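Local coordinates for protein caspase subunit p21 (PDB 3SIR) that acts as a cysteine endopeptidase in the caspase cascade that carries out apoptosis in Drosophila, at residues L132-A137 against L173-T178. The protein carries 1 engineered substitution. Residues are numbered along the deposited sequence; the frame is centred on the assembly and turned at random.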
# COMPACT_ATOMS: atom_id res chain seq x y z
N LEU A 132 1.33 1.50 -11.78
CA LEU A 132 1.12 2.45 -10.69
C LEU A 132 -0.21 3.17 -10.86
O LEU A 132 -0.61 3.48 -11.98
CB LEU A 132 2.23 3.51 -10.67
CG LEU A 132 3.69 3.09 -10.60
CD1 LEU A 132 3.86 1.86 -9.72
CD2 LEU A 132 4.22 2.82 -12.01
N PHE A 133 -0.87 3.48 -9.75
CA PHE A 133 -1.98 4.43 -9.76
C PHE A 133 -1.89 5.42 -8.61
O PHE A 133 -1.79 5.03 -7.45
CB PHE A 133 -3.32 3.69 -9.68
CG PHE A 133 -3.53 2.70 -10.79
CD1 PHE A 133 -2.94 1.44 -10.73
CD2 PHE A 133 -4.46 2.95 -11.79
CE1 PHE A 133 -3.24 0.48 -11.67
CE2 PHE A 133 -4.73 2.01 -12.76
CZ PHE A 133 -4.11 0.77 -12.71
N PHE A 134 -2.00 6.69 -8.94
CA PHE A 134 -2.24 7.71 -7.93
C PHE A 134 -3.67 8.25 -8.02
O PHE A 134 -4.11 8.67 -9.09
CB PHE A 134 -1.19 8.81 -8.05
CG PHE A 134 0.21 8.29 -7.99
CD1 PHE A 134 0.81 7.78 -9.13
CD2 PHE A 134 0.80 8.01 -6.77
CE1 PHE A 134 2.05 7.16 -9.07
CE2 PHE A 134 2.03 7.39 -6.70
CZ PHE A 134 2.65 6.95 -7.86
N ILE A 135 -4.44 8.01 -6.97
CA ILE A 135 -5.77 8.58 -6.85
C ILE A 135 -5.80 9.73 -5.84
O ILE A 135 -5.56 9.53 -4.65
CB ILE A 135 -6.80 7.53 -6.40
CG1 ILE A 135 -6.87 6.38 -7.40
CG2 ILE A 135 -8.16 8.19 -6.18
CD1 ILE A 135 -5.77 6.41 -8.44
N GLN A 136 -6.14 10.92 -6.32
CA GLN A 136 -6.70 11.97 -5.48
C GLN A 136 -8.23 11.92 -5.52
O GLN A 136 -8.83 12.10 -6.58
CB GLN A 136 -6.21 13.34 -5.94
CG GLN A 136 -5.54 14.17 -4.86
CD GLN A 136 -4.99 15.47 -5.41
OE1 GLN A 136 -5.64 16.15 -6.20
NE2 GLN A 136 -3.74 15.78 -5.07
N ALA A 137 -8.85 11.66 -4.38
CA ALA A 137 -10.30 11.48 -4.33
C ALA A 137 -10.91 12.42 -3.30
O ALA A 137 -10.22 13.24 -2.71
CB ALA A 137 -10.65 10.04 -4.01
N LEU A 173 0.16 -1.00 -7.75
CA LEU A 173 0.24 -0.13 -6.57
C LEU A 173 -0.67 1.08 -6.70
O LEU A 173 -0.52 1.89 -7.62
CB LEU A 173 1.68 0.34 -6.34
CG LEU A 173 1.85 1.43 -5.27
CD1 LEU A 173 3.29 1.48 -4.76
CD2 LEU A 173 1.42 2.80 -5.79
N ILE A 174 -1.49 1.30 -5.68
CA ILE A 174 -2.42 2.42 -5.65
C ILE A 174 -2.13 3.34 -4.47
O ILE A 174 -2.50 3.03 -3.33
CB ILE A 174 -3.88 1.92 -5.56
CG1 ILE A 174 -4.29 1.24 -6.87
CG2 ILE A 174 -4.83 3.08 -5.26
CD1 ILE A 174 -4.21 -0.27 -6.82
N ALA A 175 -1.41 4.43 -4.72
CA ALA A 175 -1.33 5.53 -3.76
C ALA A 175 -2.61 6.38 -3.76
O ALA A 175 -3.07 6.83 -4.81
CB ALA A 175 -0.12 6.40 -4.04
N TYR A 176 -3.19 6.57 -2.58
CA TYR A 176 -4.54 7.11 -2.50
C TYR A 176 -4.70 8.11 -1.36
O TYR A 176 -4.34 7.83 -0.21
CB TYR A 176 -5.56 5.97 -2.34
CG TYR A 176 -6.99 6.45 -2.22
CD1 TYR A 176 -7.90 6.24 -3.25
CD2 TYR A 176 -7.44 7.06 -1.06
CE1 TYR A 176 -9.21 6.65 -3.13
CE2 TYR A 176 -8.76 7.44 -0.92
CZ TYR A 176 -9.63 7.26 -1.97
OH TYR A 176 -10.92 7.73 -1.87
N SER A 177 -5.22 9.29 -1.68
CA SER A 177 -5.53 10.30 -0.68
C SER A 177 -6.89 10.93 -0.96
O SER A 177 -7.42 10.84 -2.07
CB SER A 177 -4.45 11.37 -0.63
OG SER A 177 -4.54 12.16 0.55
N THR A 178 -7.46 11.57 0.07
CA THR A 178 -8.76 12.21 -0.04
C THR A 178 -8.60 13.72 -0.07
O THR A 178 -7.96 14.28 0.81
CB THR A 178 -9.63 11.87 1.19
OG1 THR A 178 -8.78 11.74 2.34
CG2 THR A 178 -10.39 10.57 0.95
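Phe133 N donates to Leu173 O at 2.7 Å, the first of five backbone hydrogen bonds joining two parallel strands. Ala175 N returns a bond to Phe133 O, but it is bent and weak. Ile135 N then donates to Ala175 O, and Ser177 N to Ile135 O at 3.0 Å, with an N-H...O angle of 168°. Ala137 N closes the series on Ser177 O. The other edge of 132-137 bonds to strand 86-95, through Val91 and Ile93 among others.

Side chains pack in register on both faces of the sheet. On one, Ile135 CG2 lies 3.5 Å from Tyr176 CD1. Tyr176 has CG anti to its backbone N (chi1 179°), which carries the ring along the strand to Ala137; Tyr176 CZ is 3.6 Å from Ala137 CB. Tyr164 meets the Tyr176 ring edge-to-face. Farther back, Phe133 CB lies 3.9 Å from Ile174 CG1, the two side chains pointing the same way. On the other face, the CD2-CE2 side of the Phe134 ring meets Ala175 CB, and Phe194 of helix 193-205 covers both residues.

Paired backbone groups and apolar side chains on both faces thus fix strand 131-138, which ends at Cys138, the probable catalytic cysteine, against its inner neighbour in the buried caspase sheet.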